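Long-range contacts in racemase, putative (Roseobacter denitrificans, PDB 3TCS), which binds magnesium and D-alanine in a TIM barrel of the enolase superfamily and may act as a hydro-lyase or racemase, as relatives of mandelate racemase do: residues B[50-55]-B[311-316]; B[270-275]-B[300-305]; B[145-150]-B[186-191]. One frame throughout, in Å; residues are numbered along the deposited sequence.

Contact 1 (B[50-55]-B[311-316])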
# COMPACT_ATOMS: atom_id res chain seq x y z
N TRP B 50 -24.00 -1.82 10.04
CA TRP B 50 -22.87 -1.12 10.63
C TRP B 50 -21.57 -1.91 10.56
O TRP B 50 -21.54 -3.10 10.88
CB TRP B 50 -23.16 -0.79 12.09
CG TRP B 50 -24.09 0.37 12.29
CD1 TRP B 50 -25.45 0.34 12.30
CD2 TRP B 50 -23.71 1.73 12.51
NE1 TRP B 50 -25.95 1.61 12.52
CE2 TRP B 50 -24.90 2.48 12.64
CE3 TRP B 50 -22.47 2.40 12.60
CZ2 TRP B 50 -24.89 3.87 12.87
CZ3 TRP B 50 -22.47 3.77 12.82
CH2 TRP B 50 -23.67 4.49 12.96
N GLY B 51 -20.50 -1.23 10.17
CA GLY B 51 -19.20 -1.87 10.09
C GLY B 51 -18.17 -0.92 10.67
O GLY B 51 -18.51 0.07 11.31
N GLN B 52 -16.90 -1.21 10.43
CA GLN B 52 -15.85 -0.36 10.96
C GLN B 52 -14.61 -0.42 10.07
O GLN B 52 -14.28 -1.48 9.55
CB GLN B 52 -15.47 -0.83 12.36
CG GLN B 52 -14.38 0.01 13.02
CD GLN B 52 -13.73 -0.70 14.18
OE1 GLN B 52 -14.37 -0.99 15.20
NE2 GLN B 52 -12.44 -1.00 14.04
N VAL B 53 -13.94 0.71 9.87
CA VAL B 53 -12.72 0.69 9.08
C VAL B 53 -11.63 0.30 10.08
O VAL B 53 -11.88 0.26 11.28
CB VAL B 53 -12.37 2.08 8.47
CG1 VAL B 53 -13.47 2.52 7.51
CG2 VAL B 53 -12.17 3.10 9.57
N SER B 54 -10.44 -0.01 9.60
CA SER B 54 -9.36 -0.37 10.51
C SER B 54 -9.04 0.78 11.45
O SER B 54 -9.15 1.95 11.07
CB SER B 54 -8.10 -0.73 9.73
OG SER B 54 -7.03 -1.00 10.62
N THR B 55 -8.63 0.47 12.68
CA THR B 55 -8.25 1.50 13.64
C THR B 55 -6.91 2.13 13.24
O THR B 55 -6.17 1.55 12.43
CB THR B 55 -8.11 0.92 15.06
OG1 THR B 55 -7.33 -0.29 15.01
CG2 THR B 55 -9.47 0.61 15.66
N TRP B 311 -9.94 -3.58 21.33
CA TRP B 311 -11.37 -3.76 21.53
C TRP B 311 -12.27 -2.91 20.66
O TRP B 311 -13.37 -2.52 21.07
CB TRP B 311 -11.72 -3.57 23.01
CG TRP B 311 -11.12 -4.62 23.89
CD1 TRP B 311 -10.41 -5.73 23.50
CD2 TRP B 311 -11.15 -4.66 25.33
NE1 TRP B 311 -9.99 -6.44 24.60
CE2 TRP B 311 -10.44 -5.81 25.73
CE3 TRP B 311 -11.72 -3.83 26.30
CZ2 TRP B 311 -10.27 -6.15 27.08
CZ3 TRP B 311 -11.56 -4.17 27.65
CH2 TRP B 311 -10.84 -5.32 28.02
N SER B 312 -11.79 -2.60 19.46
CA SER B 312 -12.64 -1.91 18.50
C SER B 312 -13.40 -3.15 18.01
O SER B 312 -13.30 -4.21 18.64
CB SER B 312 -11.83 -1.27 17.36
OG SER B 312 -11.24 -2.24 16.51
N LEU B 313 -14.15 -3.05 16.92
CA LEU B 313 -14.90 -4.21 16.45
C LEU B 313 -14.05 -5.29 15.79
O LEU B 313 -14.54 -6.37 15.50
CB LEU B 313 -15.99 -3.77 15.47
CG LEU B 313 -17.18 -3.05 16.11
CD1 LEU B 313 -18.18 -2.65 15.03
CD2 LEU B 313 -17.84 -3.97 17.11
N VAL B 314 -12.77 -5.02 15.55
CA VAL B 314 -11.93 -6.02 14.91
C VAL B 314 -11.95 -7.38 15.61
O VAL B 314 -11.97 -8.43 14.96
CB VAL B 314 -10.47 -5.51 14.76
CG1 VAL B 314 -9.81 -5.35 16.13
CG2 VAL B 314 -9.68 -6.45 13.87
N THR B 315 -11.98 -7.37 16.94
CA THR B 315 -11.99 -8.62 17.69
C THR B 315 -13.31 -9.38 17.50
O THR B 315 -13.31 -10.60 17.35
CB THR B 315 -11.72 -8.37 19.19
OG1 THR B 315 -10.43 -7.77 19.34
CG2 THR B 315 -11.74 -9.68 19.97
N LEU B 316 -14.42 -8.65 17.49
CA LEU B 316 -15.74 -9.26 17.30
C LEU B 316 -15.87 -9.85 15.90
O LEU B 316 -16.40 -10.95 15.72
CB LEU B 316 -16.85 -8.23 17.51
CG LEU B 316 -18.30 -8.72 17.37
CD1 LEU B 316 -18.55 -9.89 18.31
CD2 LEU B 316 -19.26 -7.57 17.68
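Gln52 sets CG on the far side of CA from its own N (chi1 -179°) and stays extended beyond it, reaching from strand 48-52 to the turn that opens helix 314-322, and its amide meets Ser312 and Leu313 there. Ser312 carries OG between its own backbone N and carbonyl carbon (chi1 68°), which sets the hydroxyl before the amide nitrogen of Gln52. The amide then works with both ends. Gln52 OE1 accepts from Leu313 N at 2.7 Å, a nearly straight bond whose donor stands 23° out of the carbonyl plane. Gln52 NE2 donates to Ser312 OG at 3.0 Å, this time in the plane of the amide. The other hydrogen of NE2 goes back to its own chain, Gln52 NE2 to Val53 O at 3.1 Å, also in plane, so three bonds fix the rotation of the group. Leu313 lies obliquely across the glutamine, and its CB comes to 3.2 Å from Gln52 OE1. Beside the amide, Thr55 turns its methyl onto the serine: CG2 packs tightly on Ser312 CB, 3.5 Å away. Ser312 OG also receives a weak capping bond from Val314 N, 3.3 Å long, and has Asn310 OD1 as its strongest polar partner; Asn310 ND2 in turn bonds Thr55 OG1. Gln52 N is held by Thr109 OG1, and Phe38 and Leu282 touch the glutamine side chain. The contact joins the antiparallel sheet that carries strand 48-52 to the barrel domain, with the side chain of Val314 about 9 Å from the bound D-alanine. All the touching residues are buried, and the polar atoms of the Gln52 amide are satisfied by donors and acceptors of matching sense, which implies a join held by directed polar bonds rather than by apolar packing alone.

Contact 2 (B[270-275]-B[300-305])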
# COMPACT_ATOMS: atom_id res chain seq x y z
N ASP B 270 1.79 -20.48 -0.80
CA ASP B 270 2.34 -21.43 -1.77
C ASP B 270 3.74 -21.90 -1.36
O ASP B 270 4.07 -23.08 -1.50
CB ASP B 270 2.43 -20.80 -3.17
CG ASP B 270 1.07 -20.59 -3.82
OD1 ASP B 270 0.04 -21.02 -3.25
OD2 ASP B 270 1.03 -20.00 -4.92
N MET B 271 4.56 -20.97 -0.86
CA MET B 271 5.92 -21.30 -0.46
C MET B 271 6.01 -21.84 0.97
O MET B 271 7.10 -22.20 1.43
CB MET B 271 6.83 -20.07 -0.62
CG MET B 271 6.60 -18.98 0.42
SD MET B 271 7.48 -17.44 0.03
CE MET B 271 9.14 -17.81 0.63
N ARG B 272 4.87 -21.89 1.65
CA ARG B 272 4.81 -22.37 3.03
C ARG B 272 5.79 -21.61 3.91
O ARG B 272 6.56 -22.22 4.66
CB ARG B 272 5.10 -23.87 3.07
CG ARG B 272 4.18 -24.72 2.19
CD ARG B 272 2.76 -24.78 2.75
NE ARG B 272 1.98 -25.85 2.11
CZ ARG B 272 1.33 -25.74 0.96
NH1 ARG B 272 1.32 -24.59 0.29
NH2 ARG B 272 0.69 -26.80 0.46
N ALA B 273 5.76 -20.28 3.84
CA ALA B 273 6.67 -19.46 4.62
C ALA B 273 6.39 -19.50 6.12
O ALA B 273 7.28 -19.24 6.92
CB ALA B 273 6.63 -18.01 4.11
N VAL B 274 5.15 -19.82 6.49
CA VAL B 274 4.76 -19.92 7.89
C VAL B 274 3.91 -21.17 8.09
O VAL B 274 3.50 -21.82 7.12
CB VAL B 274 3.92 -18.69 8.35
CG1 VAL B 274 4.74 -17.41 8.20
CG2 VAL B 274 2.64 -18.60 7.53
N ASP B 275 3.64 -21.52 9.35
CA ASP B 275 2.83 -22.69 9.67
C ASP B 275 1.38 -22.31 9.94
O ASP B 275 0.48 -23.15 9.84
CB ASP B 275 3.40 -23.39 10.90
CG ASP B 275 4.84 -23.79 10.71
OD1 ASP B 275 5.10 -24.66 9.85
OD2 ASP B 275 5.71 -23.23 11.41
N ALA B 300 -4.40 -25.50 1.32
CA ALA B 300 -3.02 -25.85 1.60
C ALA B 300 -2.85 -26.62 2.91
O ALA B 300 -1.77 -27.11 3.21
CB ALA B 300 -2.17 -24.59 1.63
N GLY B 301 -3.93 -26.72 3.68
CA GLY B 301 -3.87 -27.45 4.93
C GLY B 301 -3.37 -26.62 6.11
O GLY B 301 -3.03 -27.18 7.15
N LEU B 302 -3.32 -25.30 5.95
CA LEU B 302 -2.86 -24.43 7.03
C LEU B 302 -4.01 -23.84 7.83
O LEU B 302 -5.05 -23.48 7.28
CB LEU B 302 -2.02 -23.27 6.50
CG LEU B 302 -0.61 -23.53 6.01
CD1 LEU B 302 -0.66 -24.13 4.62
CD2 LEU B 302 0.16 -22.23 5.99
N PRO B 303 -3.82 -23.73 9.16
CA PRO B 303 -4.88 -23.16 10.00
C PRO B 303 -4.79 -21.64 9.96
O PRO B 303 -3.77 -21.07 9.56
CB PRO B 303 -4.55 -23.72 11.37
CG PRO B 303 -3.06 -23.74 11.37
CD PRO B 303 -2.74 -24.28 9.98
N VAL B 304 -5.88 -20.99 10.38
CA VAL B 304 -5.97 -19.54 10.40
C VAL B 304 -6.21 -19.03 11.83
O VAL B 304 -7.19 -19.38 12.47
CB VAL B 304 -7.14 -19.05 9.52
CG1 VAL B 304 -7.20 -17.52 9.52
CG2 VAL B 304 -6.98 -19.59 8.10
N THR B 305 -5.28 -18.21 12.32
CA THR B 305 -5.38 -17.63 13.65
C THR B 305 -5.23 -16.13 13.40
O THR B 305 -4.13 -15.57 13.48
CB THR B 305 -4.26 -18.16 14.56
OG1 THR B 305 -4.40 -19.59 14.67
CG2 THR B 305 -4.35 -17.54 15.96
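The guanidinium of Arg272 has the methyl of Ala300 and, farther along, Leu302 CD1 over one face; Ala300 CB stands 3.5 Å above the plane, off-centre, and lies 3.7 Å from Arg272 NH1. Over that same face, Arg272 NH2 comes to 3.7 Å from Ala300 O, too long for a bond; the group's polar partner is instead Ile269 O, which accepts from NH1 in the last turn of helix 262-270. A bend at chi2 (-71°) folds the arginine chain over, and its CD rests 4.0 Å from Leu302 CD1, the two side chains crossing at a slant. The second methyl of Leu302 points elsewhere: CD2 sits 3.5 Å from Val274 O and also approaches Asp275 O. The leucine thus lies between the arginine's aliphatic part and the backbone leading to strand 276-277. Pro303 extends the same surface, its CD touching Asp275 O at 3.4 Å. No hydrogen bond spans the two segments, and the contact is one of methyl and ring carbons against carbonyl oxygens and a flat cation. Polar ties lie just outside it: Pro303 and Thr305 make backbone bonds to Val277, while Asp275 OD2 accepts from Val253 N. The side chain of Asp275 leaves its backbone away from 300-305 and touches Thr246, which together with Leu249 belongs to the second magnesium site; that ion is about 4 Å from the Asp275 side chain. Both segments follow a helix, and in both the helix ends in a Schellman motif, with Arg272 and Gly301 taking up the positive phi. Of these two turns at the ends of outer helices, the first leads into strand 276-277 and the second runs beside it through the Val277 bonds, consistent with the (beta/alpha)-barrel of the enolase superfamily.

Contact 3 (B[145-150]-B[186-191])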
# COMPACT_ATOMS: atom_id res chain seq x y z
N ILE B 145 7.53 -3.22 29.61
CA ILE B 145 7.01 -3.79 30.84
C ILE B 145 8.01 -4.90 31.16
O ILE B 145 8.39 -5.66 30.28
CB ILE B 145 5.59 -4.38 30.65
CG1 ILE B 145 5.06 -4.89 31.99
CG2 ILE B 145 5.59 -5.48 29.61
CD1 ILE B 145 3.66 -5.48 31.94
N THR B 146 8.46 -4.96 32.40
CA THR B 146 9.43 -5.98 32.77
C THR B 146 8.79 -7.36 32.75
O THR B 146 7.58 -7.51 32.92
CB THR B 146 9.98 -5.73 34.19
OG1 THR B 146 8.92 -5.88 35.14
CG2 THR B 146 10.57 -4.33 34.30
N PRO B 147 9.61 -8.40 32.53
CA PRO B 147 9.08 -9.76 32.50
C PRO B 147 8.34 -10.09 33.80
O PRO B 147 7.34 -10.80 33.79
CB PRO B 147 10.34 -10.61 32.32
CG PRO B 147 11.15 -9.75 31.40
CD PRO B 147 10.99 -8.36 32.01
N ARG B 148 8.84 -9.54 34.91
CA ARG B 148 8.23 -9.79 36.21
C ARG B 148 6.82 -9.22 36.31
O ARG B 148 5.90 -9.91 36.75
CB ARG B 148 9.10 -9.20 37.33
CG ARG B 148 8.64 -9.56 38.74
CD ARG B 148 9.61 -9.04 39.80
NE ARG B 148 9.28 -9.53 41.14
CZ ARG B 148 9.53 -10.76 41.58
NH1 ARG B 148 10.12 -11.65 40.79
NH2 ARG B 148 9.17 -11.11 42.81
N ASP B 149 6.65 -7.96 35.91
CA ASP B 149 5.33 -7.34 35.96
C ASP B 149 4.39 -7.94 34.93
O ASP B 149 3.18 -8.02 35.15
CB ASP B 149 5.44 -5.83 35.76
CG ASP B 149 6.04 -5.13 36.96
OD1 ASP B 149 6.03 -5.74 38.05
OD2 ASP B 149 6.51 -3.98 36.82
N GLU B 150 4.94 -8.36 33.80
CA GLU B 150 4.14 -8.97 32.74
C GLU B 150 3.55 -10.29 33.24
O GLU B 150 2.36 -10.54 33.11
CB GLU B 150 5.01 -9.24 31.50
CG GLU B 150 4.26 -9.92 30.36
CD GLU B 150 3.43 -8.95 29.52
OE1 GLU B 150 3.89 -8.59 28.41
OE2 GLU B 150 2.33 -8.55 29.96
N GLU B 186 15.56 -13.11 26.79
CA GLU B 186 16.11 -14.26 27.49
C GLU B 186 15.42 -14.46 28.84
O GLU B 186 15.24 -15.59 29.30
CB GLU B 186 17.62 -14.08 27.72
CG GLU B 186 18.50 -14.32 26.50
CD GLU B 186 18.53 -13.16 25.53
OE1 GLU B 186 17.91 -12.11 25.81
OE2 GLU B 186 19.19 -13.30 24.48
N GLU B 187 15.03 -13.36 29.48
CA GLU B 187 14.37 -13.44 30.78
C GLU B 187 12.88 -13.73 30.70
O GLU B 187 12.35 -14.54 31.46
CB GLU B 187 14.58 -12.14 31.56
CG GLU B 187 13.70 -12.04 32.80
CD GLU B 187 13.93 -10.76 33.59
OE1 GLU B 187 14.30 -9.73 32.98
OE2 GLU B 187 13.71 -10.78 34.82
N ILE B 188 12.19 -13.09 29.76
CA ILE B 188 10.75 -13.26 29.66
C ILE B 188 10.29 -14.68 29.31
O ILE B 188 9.24 -15.12 29.78
CB ILE B 188 10.15 -12.24 28.64
CG1 ILE B 188 8.67 -12.00 28.95
CG2 ILE B 188 10.33 -12.74 27.22
CD1 ILE B 188 8.07 -10.83 28.18
N ILE B 189 11.08 -15.41 28.53
CA ILE B 189 10.70 -16.76 28.15
C ILE B 189 10.55 -17.70 29.35
O ILE B 189 9.48 -18.26 29.57
CB ILE B 189 11.68 -17.33 27.09
CG1 ILE B 189 11.55 -16.50 25.81
CG2 ILE B 189 11.39 -18.80 26.83
CD1 ILE B 189 12.50 -16.91 24.70
N PRO B 190 11.63 -17.90 30.14
CA PRO B 190 11.48 -18.79 31.29
C PRO B 190 10.53 -18.22 32.34
O PRO B 190 9.83 -18.97 33.02
CB PRO B 190 12.91 -18.94 31.82
CG PRO B 190 13.57 -17.66 31.38
CD PRO B 190 13.03 -17.47 29.98
N THR B 191 10.50 -16.90 32.48
CA THR B 191 9.63 -16.26 33.46
C THR B 191 8.16 -16.58 33.23
O THR B 191 7.42 -16.86 34.17
CB THR B 191 9.80 -14.71 33.47
OG1 THR B 191 11.11 -14.38 33.95
CG2 THR B 191 8.77 -14.06 34.38
O HOH W 1 11.62 -8.65 35.44
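Pro147 lays its ring across the side chain of Glu187 at about a right angle and against the backbone of Ile188. Pro147 CG is 3.5 Å from Glu187 OE1, and Pro147 CB is 3.7 Å from Glu187 CG, so the acid's aliphatic part and one oxygen both rest on the ring. Glu187 gets there by an extended chain, its CG anti to the backbone N (chi1 169°). The next residue offers its branch point: Ile188 CB meets Pro147 CG at 3.8 Å, the apolar heart of the contact, where the two backbones also come closest. A water bridges the two helices, accepting from Arg148 N at 3.0 Å and donating to Glu187 OE2, so a backbone N-H of the first helical turn is linked to the carboxylate. The same turn is capped by Thr146, whose OG1 accepts from Asp149 N. On the second helix the methyl of Thr191 does the touching, CG2 to Pro147 O at 3.6 Å, while Thr191 OG1 bonds back to Glu187 O at 2.8 Å from well above the carbonyl plane. That oxygen also takes Thr191 N, a doubling that ties the threonine to its own turn. A serine here has no methyl, and Pro147 O would probably be left without the CG2 that packs on it. Glu150 reaches Ile188 only loosely with CG, its carboxylate being held by Ser140 and, in a salt bridge, by Arg153. Trp181 adds to the cover of Pro147. Helices 147-161 and 184-196 thus meet on the outside of the barrel, one by its first turn, with Glu150 and Ile188 both touching Val168 of strand 165-169 beneath, and helix 212-224 packing on the latter helix through Ile189.

Overall arrangement
From the N terminus the chain first lays down the antiparallel sheet, and its strand 48-52 opens contact 1, which closes only at 311-316 after the chain has passed through most of the barrel. Contacts 2 and 3 are both nested inside that long loop. Contact 3 closes first, joining helices 147-161 and 184-196 around strand 165-169; contact 2 opens later, between the turns after helices 262-270 and 287-300, so the two stand in series and none cross. The contacts do not touch; their centres lie 25 to 31 Å apart. Contact 1 joins the two domains, while contact 3 ties two outer helices and contact 2 the turns after two others.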